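Local structure of hypothetical methylmalonyl-CoA decarboxylase alpha subunit (Sulfolobus tokodaii, 1X0U) at residues 224-236 / 302-314. The protein belongs to the carboxyl transferase family, with two crotonase-like halves in one chain, and assembles as a hexamer. Residues are numbered along the deposited sequence; the frame is centred on the assembly and turned at random.
Sequences VHATKSGVVHFMV and GEFLEVHKHWAQN
The interface between the two crotonase-like halves of the chain runs through Gly230 and Trp311, where the end of helix 222-229 and the approach to strand 234-236 meet the beta turn 308-311 that follows strand 305-307. Gly230, the first residue past the helix, has positive phi and lays its CA over the face of the indole, 3.4 Å from the centroid of the Trp311 six-membered ring. Trp311 holds CG anti to its backbone N (chi1 -173°), which brings the indole against the end of the helix. There Trp311 NE1 donates to Lys228 O at 2.9 Å, a bent bond that reaches the carbonyl from above its plane. Arg385 of a neighbouring subunit also packs on this indole and bonds to Ser229 O.

The His308 imidazole is sandwiched, with Trp311 CE3 over one face and His233 CD2 over the other. Its NE2 donates to Gly230 O at 2.8 Å, close to the imidazole plane and fairly straight, which fixes the rotation of the ring. The His233 ring lies oblique to it, planes at 37°, and is itself tied through ND1 to the backbone N of Ile188. Backbone joins the same pair: His308 N donates a hydrogen bond to His233 O at 2.9 Å, in the carbonyl plane and on a lone pair. A water bonded to His233 O, Glu306 O and Lys309 N bridges the halves beside it.

Farther along, the Phe234 ring approaches Val307, CZ to CG2 3.8 Å, and Leu245 of helix 239-252 touches it too. Met235, bent at its last torsion, brings CE to 3.9 Å from His310 ND1. The axes of the short strands 234-236 and 305-307 come within 8.6 Å at 114°: two separate sheets joined by loops and side chains, as befits the duplicated crotonase fold of carboxyl transferases.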
# COMPACT_ATOMS: atom_id res chain seq x y z
N VAL A 224 47.08 -5.95 3.00
CA VAL A 224 46.45 -6.90 3.91
C VAL A 224 44.94 -6.97 3.70
O VAL A 224 44.36 -8.06 3.72
CB VAL A 224 46.70 -6.58 5.41
CG1 VAL A 224 48.19 -6.46 5.69
CG2 VAL A 224 45.97 -5.32 5.79
N HIS A 225 44.30 -5.82 3.50
CA HIS A 225 42.85 -5.79 3.33
C HIS A 225 42.34 -6.19 1.95
O HIS A 225 41.23 -6.71 1.83
CB HIS A 225 42.31 -4.41 3.71
CG HIS A 225 42.56 -4.03 5.13
ND1 HIS A 225 42.29 -4.88 6.19
CD2 HIS A 225 43.06 -2.90 5.68
CE1 HIS A 225 42.61 -4.28 7.32
NE2 HIS A 225 43.09 -3.08 7.04
N ALA A 226 43.12 -5.96 0.90
CA ALA A 226 42.68 -6.33 -0.43
C ALA A 226 43.06 -7.77 -0.76
O ALA A 226 42.55 -8.33 -1.73
CB ALA A 226 43.26 -5.38 -1.47
N THR A 227 43.93 -8.38 0.04
CA THR A 227 44.35 -9.75 -0.26
C THR A 227 44.15 -10.78 0.84
O THR A 227 44.26 -11.98 0.59
CB THR A 227 45.85 -9.82 -0.67
OG1 THR A 227 46.68 -9.65 0.48
CG2 THR A 227 46.18 -8.72 -1.70
N LYS A 228 43.86 -10.34 2.06
CA LYS A 228 43.66 -11.29 3.15
C LYS A 228 42.34 -11.14 3.90
O LYS A 228 41.57 -12.09 4.00
CB LYS A 228 44.83 -11.20 4.14
CG LYS A 228 46.18 -11.53 3.51
CD LYS A 228 47.35 -11.27 4.46
CE LYS A 228 48.65 -11.86 3.91
NZ LYS A 228 48.97 -11.39 2.52
N SER A 229 42.07 -9.94 4.40
CA SER A 229 40.85 -9.66 5.17
C SER A 229 39.57 -9.52 4.35
O SER A 229 38.47 -9.74 4.86
CB SER A 229 41.04 -8.37 5.96
OG SER A 229 40.93 -7.25 5.09
N GLY A 230 39.71 -9.12 3.09
CA GLY A 230 38.54 -8.93 2.25
C GLY A 230 37.84 -7.61 2.54
O GLY A 230 36.78 -7.33 1.98
N VAL A 231 38.44 -6.79 3.40
CA VAL A 231 37.86 -5.50 3.76
C VAL A 231 37.85 -4.52 2.60
O VAL A 231 36.91 -3.74 2.45
CB VAL A 231 38.60 -4.87 4.95
CG1 VAL A 231 38.09 -3.47 5.21
CG2 VAL A 231 38.42 -5.72 6.19
N VAL A 232 38.90 -4.55 1.79
CA VAL A 232 39.02 -3.65 0.66
C VAL A 232 38.56 -4.36 -0.60
O VAL A 232 38.87 -5.53 -0.80
CB VAL A 232 40.48 -3.19 0.50
CG1 VAL A 232 40.71 -2.61 -0.89
CG2 VAL A 232 40.79 -2.15 1.57
N HIS A 233 37.82 -3.65 -1.45
CA HIS A 233 37.30 -4.22 -2.69
C HIS A 233 38.17 -3.91 -3.90
O HIS A 233 38.24 -4.70 -4.84
CB HIS A 233 35.87 -3.72 -2.95
CG HIS A 233 34.92 -4.05 -1.84
ND1 HIS A 233 34.75 -3.24 -0.74
CD2 HIS A 233 34.18 -5.16 -1.61
CE1 HIS A 233 33.94 -3.83 0.12
NE2 HIS A 233 33.58 -5.00 -0.38
N PHE A 234 38.83 -2.76 -3.88
CA PHE A 234 39.73 -2.37 -4.97
C PHE A 234 40.98 -1.75 -4.38
O PHE A 234 40.89 -0.85 -3.52
CB PHE A 234 39.11 -1.32 -5.88
CG PHE A 234 37.82 -1.72 -6.50
CD1 PHE A 234 36.61 -1.28 -5.96
CD2 PHE A 234 37.80 -2.49 -7.65
CE1 PHE A 234 35.40 -1.61 -6.55
CE2 PHE A 234 36.60 -2.82 -8.25
CZ PHE A 234 35.40 -2.38 -7.71
N MET A 235 42.13 -2.23 -4.83
CA MET A 235 43.40 -1.69 -4.37
C MET A 235 44.03 -0.98 -5.55
O MET A 235 44.08 -1.52 -6.65
CB MET A 235 44.34 -2.79 -3.88
CG MET A 235 45.70 -2.28 -3.48
SD MET A 235 46.62 -3.50 -2.55
CE MET A 235 46.98 -4.71 -3.85
N VAL A 236 44.49 0.24 -5.33
CA VAL A 236 45.08 1.03 -6.41
C VAL A 236 46.40 1.69 -6.00
O VAL A 236 46.72 1.78 -4.82
CB VAL A 236 44.07 2.09 -6.88
CG1 VAL A 236 43.78 3.08 -5.76
CG2 VAL A 236 44.59 2.79 -8.08
N GLY A 302 35.20 -6.74 -24.33
CA GLY A 302 36.00 -7.44 -23.34
C GLY A 302 36.28 -6.71 -22.03
O GLY A 302 37.12 -7.15 -21.26
N GLU A 303 35.58 -5.61 -21.76
CA GLU A 303 35.80 -4.87 -20.52
C GLU A 303 35.14 -5.49 -19.28
O GLU A 303 33.99 -5.91 -19.32
CB GLU A 303 35.36 -3.41 -20.67
CG GLU A 303 36.50 -2.46 -21.05
CD GLU A 303 37.82 -2.78 -20.33
OE1 GLU A 303 38.55 -3.69 -20.78
OE2 GLU A 303 38.12 -2.14 -19.30
N PHE A 304 35.90 -5.53 -18.19
CA PHE A 304 35.42 -6.13 -16.95
C PHE A 304 36.02 -5.41 -15.75
O PHE A 304 37.25 -5.39 -15.58
CB PHE A 304 35.81 -7.62 -16.94
CG PHE A 304 35.38 -8.37 -15.71
CD1 PHE A 304 34.04 -8.42 -15.33
CD2 PHE A 304 36.31 -9.08 -14.97
CE1 PHE A 304 33.63 -9.18 -14.24
CE2 PHE A 304 35.92 -9.85 -13.88
CZ PHE A 304 34.58 -9.90 -13.51
N LEU A 305 35.16 -4.81 -14.92
CA LEU A 305 35.62 -4.11 -13.72
C LEU A 305 35.51 -5.16 -12.63
O LEU A 305 34.41 -5.46 -12.13
CB LEU A 305 34.72 -2.90 -13.42
CG LEU A 305 35.23 -1.91 -12.35
CD1 LEU A 305 34.22 -0.81 -12.10
CD2 LEU A 305 35.48 -2.65 -11.07
N GLU A 306 36.65 -5.73 -12.26
CA GLU A 306 36.66 -6.79 -11.27
C GLU A 306 36.69 -6.35 -9.81
O GLU A 306 37.58 -5.62 -9.38
CB GLU A 306 37.82 -7.75 -11.54
CG GLU A 306 37.71 -9.03 -10.74
CD GLU A 306 38.63 -10.12 -11.25
OE1 GLU A 306 39.05 -10.02 -12.42
OE2 GLU A 306 38.92 -11.06 -10.51
N VAL A 307 35.70 -6.83 -9.06
CA VAL A 307 35.55 -6.53 -7.64
C VAL A 307 36.32 -7.58 -6.84
O VAL A 307 36.29 -8.77 -7.17
CB VAL A 307 34.05 -6.57 -7.24
CG1 VAL A 307 33.88 -6.30 -5.74
CG2 VAL A 307 33.28 -5.54 -8.03
N HIS A 308 37.01 -7.15 -5.78
CA HIS A 308 37.78 -8.07 -4.94
C HIS A 308 38.77 -8.89 -5.77
O HIS A 308 39.02 -10.06 -5.48
CB HIS A 308 36.84 -9.02 -4.21
CG HIS A 308 36.45 -8.56 -2.83
ND1 HIS A 308 35.21 -8.82 -2.28
CD2 HIS A 308 37.16 -7.91 -1.88
CE1 HIS A 308 35.18 -8.37 -1.05
NE2 HIS A 308 36.34 -7.81 -0.77
N LYS A 309 39.34 -8.27 -6.80
CA LYS A 309 40.27 -8.96 -7.68
C LYS A 309 41.36 -9.77 -6.97
O LYS A 309 41.60 -10.92 -7.31
CB LYS A 309 40.92 -7.96 -8.64
CG LYS A 309 41.69 -8.61 -9.78
CD LYS A 309 42.19 -7.57 -10.78
CE LYS A 309 43.01 -8.22 -11.89
NZ LYS A 309 43.42 -7.24 -12.95
N HIS A 310 41.98 -9.17 -5.95
CA HIS A 310 43.06 -9.83 -5.23
C HIS A 310 42.69 -10.64 -4.00
O HIS A 310 43.57 -11.20 -3.34
CB HIS A 310 44.12 -8.78 -4.87
CG HIS A 310 44.57 -7.98 -6.05
ND1 HIS A 310 44.48 -6.61 -6.09
CD2 HIS A 310 45.04 -8.37 -7.26
CE1 HIS A 310 44.87 -6.18 -7.28
NE2 HIS A 310 45.22 -7.23 -8.01
N TRP A 311 41.40 -10.73 -3.69
CA TRP A 311 40.96 -11.51 -2.53
C TRP A 311 40.17 -12.72 -3.03
O TRP A 311 39.31 -12.59 -3.90
CB TRP A 311 40.08 -10.64 -1.61
CG TRP A 311 39.70 -11.30 -0.31
CD1 TRP A 311 40.56 -11.83 0.61
CD2 TRP A 311 38.39 -11.47 0.22
NE1 TRP A 311 39.86 -12.31 1.69
CE2 TRP A 311 38.52 -12.11 1.48
CE3 TRP A 311 37.10 -11.15 -0.24
CZ2 TRP A 311 37.42 -12.43 2.28
CZ3 TRP A 311 36.00 -11.47 0.56
CH2 TRP A 311 36.17 -12.10 1.80
N ALA A 312 40.46 -13.90 -2.49
CA ALA A 312 39.77 -15.12 -2.90
C ALA A 312 39.62 -15.17 -4.43
O ALA A 312 38.52 -15.00 -4.97
CB ALA A 312 38.40 -15.18 -2.24
N GLN A 313 40.72 -15.41 -5.13
CA GLN A 313 40.71 -15.50 -6.59
C GLN A 313 39.99 -16.80 -6.93
O GLN A 313 39.78 -17.15 -8.08
CB GLN A 313 42.14 -15.47 -7.12
CG GLN A 313 42.91 -14.27 -6.59
CD GLN A 313 44.15 -13.95 -7.40
OE1 GLN A 313 45.12 -14.72 -7.42
NE2 GLN A 313 44.12 -12.81 -8.08
N ASN A 314 39.63 -17.47 -5.84
CA ASN A 314 38.89 -18.71 -5.76
C ASN A 314 37.67 -18.57 -6.72
O ASN A 314 37.31 -19.52 -7.42
CB ASN A 314 38.50 -18.83 -4.27
CG ASN A 314 37.66 -20.03 -3.95
OD1 ASN A 314 36.63 -20.27 -4.58
ND2 ASN A 314 38.06 -20.77 -2.94
O HOH W 1 43.03 -14.21 -0.94
O HOH W 2 39.42 -5.38 -7.35